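Local coordinates for protein chloramphenicol acetyltransferase (Bacteroides thetaiotaomicron, PDB 2I9D) that probably acetylates the antibiotic chloramphenicol, as a trimeric member of the chloramphenicol acetyltransferase family, at residues Gly40-Ala45 and Gln50-His55; His55-Val60 and Ile86-Pro91; Arg73-Pro76 and Leu82-Thr85. All coordinates share one frame; numbering follows the deposited sequence.

Interaction 1 (Gly40-Ala45 and Gln50-His55)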
# COMPACT_ATOMS: atom_id res chain seq x y z
N GLY A 40 -21.40 -1.08 -15.82
CA GLY A 40 -21.65 -0.70 -17.21
C GLY A 40 -20.73 -1.36 -18.22
O GLY A 40 -21.19 -2.08 -19.13
N ALA A 41 -19.42 -1.13 -18.08
CA ALA A 41 -18.44 -1.72 -19.00
C ALA A 41 -18.51 -3.25 -19.01
O ALA A 41 -18.32 -3.86 -20.04
CB ALA A 41 -17.04 -1.24 -18.69
N ARG A 42 -18.82 -3.87 -17.88
CA ARG A 42 -18.96 -5.32 -17.86
C ARG A 42 -20.16 -5.82 -18.69
O ARG A 42 -20.05 -6.84 -19.39
CB ARG A 42 -19.04 -5.88 -16.45
CG ARG A 42 -18.08 -7.04 -16.33
CD ARG A 42 -18.55 -8.22 -15.53
NE ARG A 42 -17.38 -8.96 -15.02
CZ ARG A 42 -16.55 -9.72 -15.75
NH1 ARG A 42 -16.74 -9.89 -17.07
NH2 ARG A 42 -15.52 -10.32 -15.16
N GLN A 43 -21.29 -5.11 -18.59
CA GLN A 43 -22.46 -5.40 -19.44
C GLN A 43 -22.17 -5.20 -20.93
O GLN A 43 -22.43 -6.10 -21.74
CB GLN A 43 -23.68 -4.57 -19.02
CG GLN A 43 -24.55 -5.27 -17.99
CD GLN A 43 -24.34 -4.74 -16.57
OE1 GLN A 43 -25.10 -3.88 -16.09
NE2 GLN A 43 -23.28 -5.23 -15.90
N ARG A 44 -21.64 -4.03 -21.28
CA ARG A 44 -21.23 -3.72 -22.65
C ARG A 44 -20.28 -4.73 -23.24
O ARG A 44 -20.40 -5.07 -24.41
CB ARG A 44 -20.59 -2.34 -22.72
CG ARG A 44 -21.52 -1.25 -22.27
CD ARG A 44 -21.04 0.11 -22.71
NE ARG A 44 -19.93 0.59 -21.89
CZ ARG A 44 -20.06 1.18 -20.71
NH1 ARG A 44 -21.27 1.37 -20.18
NH2 ARG A 44 -18.98 1.59 -20.06
N ALA A 45 -19.31 -5.20 -22.43
CA ALA A 45 -18.31 -6.18 -22.87
C ALA A 45 -18.98 -7.53 -23.13
O ALA A 45 -18.75 -8.15 -24.16
CB ALA A 45 -17.18 -6.33 -21.84
N GLN A 50 -16.91 -8.97 -26.06
CA GLN A 50 -15.57 -8.40 -25.96
C GLN A 50 -14.85 -8.69 -24.64
O GLN A 50 -15.46 -9.14 -23.66
CB GLN A 50 -15.64 -6.89 -26.17
CG GLN A 50 -16.06 -6.52 -27.57
CD GLN A 50 -16.15 -5.04 -27.78
OE1 GLN A 50 -15.85 -4.54 -28.85
NE2 GLN A 50 -16.57 -4.32 -26.75
N SER A 51 -13.54 -8.43 -24.62
CA SER A 51 -12.73 -8.56 -23.42
C SER A 51 -12.97 -7.41 -22.42
O SER A 51 -12.75 -6.23 -22.74
CB SER A 51 -11.26 -8.67 -23.81
OG SER A 51 -10.43 -8.77 -22.67
N PHE A 52 -13.45 -7.74 -21.22
CA PHE A 52 -13.67 -6.72 -20.20
C PHE A 52 -12.33 -6.04 -19.81
O PHE A 52 -12.27 -4.82 -19.58
CB PHE A 52 -14.35 -7.37 -18.99
CG PHE A 52 -14.52 -6.45 -17.80
CD1 PHE A 52 -15.22 -5.25 -17.92
CD2 PHE A 52 -14.00 -6.80 -16.56
CE1 PHE A 52 -15.37 -4.40 -16.81
CE2 PHE A 52 -14.17 -5.96 -15.45
CZ PHE A 52 -14.86 -4.76 -15.59
N PHE A 53 -11.26 -6.84 -19.79
CA PHE A 53 -9.88 -6.35 -19.59
C PHE A 53 -9.52 -5.12 -20.46
O PHE A 53 -8.98 -4.13 -19.97
CB PHE A 53 -8.88 -7.51 -19.79
CG PHE A 53 -7.45 -7.06 -19.89
CD1 PHE A 53 -6.75 -6.63 -18.74
CD2 PHE A 53 -6.80 -7.03 -21.12
CE1 PHE A 53 -5.43 -6.19 -18.83
CE2 PHE A 53 -5.47 -6.61 -21.21
CZ PHE A 53 -4.79 -6.18 -20.06
N LEU A 54 -9.85 -5.18 -21.75
CA LEU A 54 -9.57 -4.09 -22.66
C LEU A 54 -10.47 -2.88 -22.43
O LEU A 54 -10.06 -1.75 -22.72
CB LEU A 54 -9.64 -4.57 -24.14
CG LEU A 54 -8.50 -5.54 -24.51
CD1 LEU A 54 -8.73 -6.16 -25.90
CD2 LEU A 54 -7.12 -4.87 -24.39
N HIS A 55 -11.66 -3.11 -21.89
CA HIS A 55 -12.54 -2.00 -21.50
C HIS A 55 -11.96 -1.17 -20.35
O HIS A 55 -11.96 0.04 -20.42
CB HIS A 55 -13.95 -2.49 -21.15
CG HIS A 55 -14.84 -2.67 -22.34
ND1 HIS A 55 -15.92 -1.84 -22.60
CD2 HIS A 55 -14.82 -3.60 -23.33
CE1 HIS A 55 -16.52 -2.24 -23.70
NE2 HIS A 55 -15.88 -3.30 -24.16
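Where A45 meets Q50, the backbones come within 4.7 Å CA to CA, and the N-H of Q50 gives a hydrogen bond to A45 O (2.8 Å, N-H...O angle 152°) across a tight connection. From there A45 CB settles against the next helix, touching F52 CA and CB and lying above one face of the H55 imidazole, a CH-pi contact of 4.2 Å from CB to the ring centroid. A41 O lies over that same face. The F52 ring, its CG anti to the backbone N (chi1 174°), turns one face to R42: R42 CG stands 3.7 Å from the ring centroid, nearly on the normal, while the bent chain brings the guanidinium down flat on the ring, planes 25° apart. At the CE1 corner of the F52 ring, A41 CB packs at 4.0 Å. A serine at F52 would probably leave the R42 guanidinium without its stacking surface and free to turn, and open a gap beside A41. This packing joins the successive helices 39-47 and 52-66; M189 of strand 186-196 touches F52, F111 of helix 111-124 meets the H55 ring, and L216 of helix 202-216 shares a backbone hydrogen bond with A41.

Interaction 2 (His55-Val60 and Ile86-Pro91)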
# COMPACT_ATOMS: atom_id res chain seq x y z
N HIS A 55 -11.66 -3.11 -21.89
CA HIS A 55 -12.54 -2.00 -21.50
C HIS A 55 -11.96 -1.17 -20.35
O HIS A 55 -11.96 0.04 -20.42
CB HIS A 55 -13.95 -2.49 -21.15
CG HIS A 55 -14.84 -2.67 -22.34
ND1 HIS A 55 -15.92 -1.84 -22.60
CD2 HIS A 55 -14.82 -3.60 -23.33
CE1 HIS A 55 -16.52 -2.24 -23.70
NE2 HIS A 55 -15.88 -3.30 -24.16
N TYR A 56 -11.49 -1.81 -19.28
CA TYR A 56 -10.88 -1.04 -18.19
C TYR A 56 -9.46 -0.58 -18.49
O TYR A 56 -9.03 0.47 -18.00
CB TYR A 56 -11.03 -1.69 -16.81
CG TYR A 56 -10.30 -2.99 -16.54
CD1 TYR A 56 -8.89 -3.04 -16.38
CD2 TYR A 56 -11.02 -4.17 -16.35
CE1 TYR A 56 -8.24 -4.25 -16.09
CE2 TYR A 56 -10.37 -5.38 -16.06
CZ TYR A 56 -9.00 -5.41 -15.92
OH TYR A 56 -8.39 -6.60 -15.63
N LEU A 57 -8.76 -1.31 -19.36
CA LEU A 57 -7.44 -0.90 -19.80
C LEU A 57 -7.56 0.43 -20.56
O LEU A 57 -6.77 1.38 -20.34
CB LEU A 57 -6.77 -1.98 -20.66
CG LEU A 57 -5.25 -1.85 -20.88
CD1 LEU A 57 -4.53 -2.16 -19.56
CD2 LEU A 57 -4.73 -2.80 -22.00
N TYR A 58 -8.56 0.50 -21.43
CA TYR A 58 -8.83 1.73 -22.15
C TYR A 58 -9.19 2.89 -21.21
O TYR A 58 -8.64 4.00 -21.34
CB TYR A 58 -9.96 1.53 -23.17
CG TYR A 58 -10.28 2.81 -23.90
CD1 TYR A 58 -9.39 3.34 -24.82
CD2 TYR A 58 -11.44 3.52 -23.63
CE1 TYR A 58 -9.64 4.53 -25.48
CE2 TYR A 58 -11.72 4.72 -24.30
CZ TYR A 58 -10.80 5.21 -25.23
OH TYR A 58 -11.04 6.39 -25.91
N ALA A 59 -10.11 2.62 -20.27
CA ALA A 59 -10.56 3.62 -19.29
C ALA A 59 -9.38 4.24 -18.57
O ALA A 59 -9.31 5.47 -18.43
CB ALA A 59 -11.53 2.99 -18.30
N VAL A 60 -8.45 3.40 -18.13
CA VAL A 60 -7.28 3.86 -17.39
C VAL A 60 -6.36 4.67 -18.31
O VAL A 60 -5.87 5.74 -17.92
CB VAL A 60 -6.54 2.65 -16.72
CG1 VAL A 60 -5.09 3.02 -16.32
CG2 VAL A 60 -7.31 2.13 -15.53
N ILE A 86 0.37 9.16 -24.21
CA ILE A 86 0.77 8.09 -23.31
C ILE A 86 0.19 6.78 -23.83
O ILE A 86 -1.01 6.67 -24.09
CB ILE A 86 0.28 8.38 -21.85
CG1 ILE A 86 0.87 9.70 -21.34
CG2 ILE A 86 0.60 7.22 -20.89
CD1 ILE A 86 2.40 9.80 -21.41
N ASP A 87 1.06 5.79 -24.01
CA ASP A 87 0.61 4.45 -24.36
C ASP A 87 0.69 3.49 -23.18
O ASP A 87 1.14 3.86 -22.08
CB ASP A 87 1.40 3.91 -25.55
CG ASP A 87 1.18 4.73 -26.82
OD1 ASP A 87 0.05 5.20 -27.09
OD2 ASP A 87 2.17 4.90 -27.55
N MSE A 88 0.22 2.27 -23.40
CA MSE A 88 0.06 1.28 -22.35
C MSE A 88 1.06 0.14 -22.51
O MSE A 88 1.21 -0.42 -23.59
CB MSE A 88 -1.37 0.70 -22.36
CG MSE A 88 -1.61 -0.46 -21.39
SE MSE A 88 -1.48 0.08 -19.46
CE MSE A 88 -3.17 1.11 -19.29
N LEU A 89 1.76 -0.18 -21.41
CA LEU A 89 2.41 -1.47 -21.27
C LEU A 89 1.54 -2.32 -20.36
O LEU A 89 0.98 -1.83 -19.40
CB LEU A 89 3.80 -1.34 -20.64
CG LEU A 89 4.90 -0.60 -21.40
CD1 LEU A 89 6.22 -0.81 -20.71
CD2 LEU A 89 5.01 -1.02 -22.88
N SER A 90 1.46 -3.61 -20.65
CA SER A 90 0.76 -4.49 -19.78
C SER A 90 1.32 -5.92 -19.89
O SER A 90 1.56 -6.41 -21.00
CB SER A 90 -0.77 -4.45 -20.05
OG SER A 90 -1.46 -5.31 -19.14
N PRO A 91 1.53 -6.58 -18.72
CA PRO A 91 1.94 -8.00 -18.70
C PRO A 91 0.79 -8.98 -19.01
O PRO A 91 -0.00 -9.36 -18.12
CB PRO A 91 2.48 -8.20 -17.26
CG PRO A 91 1.81 -7.15 -16.42
CD PRO A 91 1.44 -5.99 -17.36
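L57 and M88 meet in a helix-on-sheet packing of the alpha/beta fold of the CoA-dependent acyltransferases, with helix 52-66 laid on the mixed sheet at strand 87-93. The short segments run at 134° to one another, their axes 9.7 Å apart, and no hydrogen bond passes between them; apolar side chains carry nearly all of the contact, with the M88 methyl also resting near L57 O. M88, a selenomethionine, and L57 reach about equally far. CB of M88 already points at the helix; with CG anti to the backbone N (chi1 174°) the chain first runs along the strand, and the bends at chi2 and chi3 turn CE toward the helix. L57 is therefore met along several atoms of the hooked chain: CD1 touches CG, the selenium and CE of M88, whereas CD2 reaches M88 CG at 3.9 Å. The leucine points both branches down at the strand because its own CG is also anti to the backbone N (chi1 -164°). V60, one helical turn further on, crosses the end of M88 at about a right angle and touches its methyl through CG1 at 4.0 Å. That methyl is thus held between two helix residues, and I147 and L149 of the adjoining strand 146-151 also pack against M88. S90 sits two residues along on the same side of the strand, its hydroxyl hydrogen-bonded to L149 O and making a looser contact with L57. On the helix, F208 of helix 202-216 touches V60. The nearest approach of the two segments is M88 CE to L57 CD1, at 3.6 Å.

Interaction 3 (Arg73-Pro76 and Leu82-Thr85)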
# COMPACT_ATOMS: atom_id res chain seq x y z
N ARG A 73 7.02 13.26 -17.02
CA ARG A 73 8.05 12.27 -16.75
C ARG A 73 9.40 12.94 -16.47
O ARG A 73 9.64 14.09 -16.86
CB ARG A 73 8.21 11.31 -17.93
CG ARG A 73 6.95 10.58 -18.34
CD ARG A 73 6.54 9.44 -17.35
NE ARG A 73 5.31 8.78 -17.80
CZ ARG A 73 4.06 9.17 -17.49
NH1 ARG A 73 3.84 10.22 -16.72
NH2 ARG A 73 3.03 8.48 -17.93
N ILE A 74 10.26 12.23 -15.75
CA ILE A 74 11.65 12.62 -15.62
C ILE A 74 12.32 11.78 -16.69
O ILE A 74 12.37 10.53 -16.57
CB ILE A 74 12.25 12.30 -14.23
CG1 ILE A 74 11.47 13.00 -13.09
CG2 ILE A 74 13.75 12.67 -14.20
CD1 ILE A 74 12.07 12.83 -11.68
N ASP A 75 12.79 12.43 -17.75
CA ASP A 75 13.43 11.72 -18.87
C ASP A 75 14.80 11.12 -18.50
O ASP A 75 15.34 11.43 -17.43
CB ASP A 75 13.51 12.64 -20.10
CG ASP A 75 12.52 12.24 -21.20
OD1 ASP A 75 11.73 11.26 -21.05
OD2 ASP A 75 12.55 12.93 -22.27
N PRO A 76 15.35 10.22 -19.35
CA PRO A 76 16.65 9.58 -19.04
C PRO A 76 17.75 10.56 -18.64
O PRO A 76 18.56 10.25 -17.78
CB PRO A 76 17.00 8.86 -20.35
CG PRO A 76 15.71 8.63 -21.03
CD PRO A 76 14.75 9.70 -20.60
N LEU A 82 6.98 16.63 -20.75
CA LEU A 82 5.57 16.34 -20.85
C LEU A 82 5.35 15.68 -22.20
O LEU A 82 5.63 16.30 -23.21
CB LEU A 82 4.75 17.65 -20.70
CG LEU A 82 3.26 17.65 -21.12
CD1 LEU A 82 2.41 16.77 -20.22
CD2 LEU A 82 2.66 19.07 -21.21
N TYR A 83 4.89 14.43 -22.23
CA TYR A 83 4.61 13.70 -23.48
C TYR A 83 3.25 14.09 -24.08
O TYR A 83 2.29 14.29 -23.34
CB TYR A 83 4.69 12.17 -23.26
CG TYR A 83 6.10 11.63 -23.15
CD1 TYR A 83 6.77 11.08 -24.26
CD2 TYR A 83 6.80 11.69 -21.95
CE1 TYR A 83 8.10 10.58 -24.14
CE2 TYR A 83 8.11 11.22 -21.83
CZ TYR A 83 8.76 10.67 -22.92
OH TYR A 83 10.06 10.22 -22.75
N ASP A 84 3.16 14.21 -25.40
CA ASP A 84 1.89 14.52 -26.06
C ASP A 84 0.92 13.41 -25.74
O ASP A 84 -0.24 13.65 -25.44
CB ASP A 84 2.03 14.57 -27.60
CG ASP A 84 2.83 15.80 -28.12
OD1 ASP A 84 3.46 16.55 -27.33
OD2 ASP A 84 2.82 15.99 -29.37
N THR A 85 1.40 12.17 -25.85
CA THR A 85 0.55 10.99 -25.79
C THR A 85 1.22 9.89 -24.93
O THR A 85 2.45 9.74 -24.93
CB THR A 85 0.23 10.48 -27.23
OG1 THR A 85 -0.61 11.44 -27.87
CG2 THR A 85 -0.48 9.16 -27.25
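R73 and L82, whose CA atoms are 6.3 Å apart, lie on the two antiparallel strands of a beta hairpin, and the segments pass into loop after I74 and Y83. Side chains of Y83 and D75 tie the arms. They approach from opposite directions, and Y83 OH donates a hydrogen bond of 2.6 Å to D75 OD1, which accepts it with its syn lone pair. Carboxylate and ring planes stand 77° apart, with OD1 near the ring plane at its edge. The phenol oxygen is gripped twice, since Y144 N also bonds to it, and D75 OD2 has a salt bridge to K5; the lysine's positive charge probably helps to keep the buried carboxylate ionised. R73 crosses the tyrosine at about a right angle: with CG anti to the carbonyl carbon (chi1 -56°) and a bend at chi2, its aliphatic part lies beside the ring, CG to Y83 CE2 3.7 Å, while the guanidinium continues past to carbonyl oxygens of F70, Y144 and L146. Thus one arginine links the hairpin to the start of strand 146-151. Strand 80-83 is the middle of a small antiparallel sheet, between 72-74 and 5-7, where L82 pairs with Q6.

How the interactions relate
From the N terminus, interaction 1 closes a very short loop, only four residues lying between its segments, and joins helix 39-47 to helix 52-66. Interaction 2 follows in series, sharing H55, and closes a longer loop of 25 residues that sets the second helix on the mixed sheet. Inside that loop nests interaction 3, which holds the hairpin of strands 72-74 and 80-83 in the small three-stranded sheet. Neighbours touch: F53 CZ lies 3.6 Å from S90 OG, and I86 CD1 lies 3.8 Å from R73 NH2, the packing through which the small sheet meets interaction 2. Interactions 1 and 3 sit on opposite sides of the chain's centre, about 30 Å apart between centres.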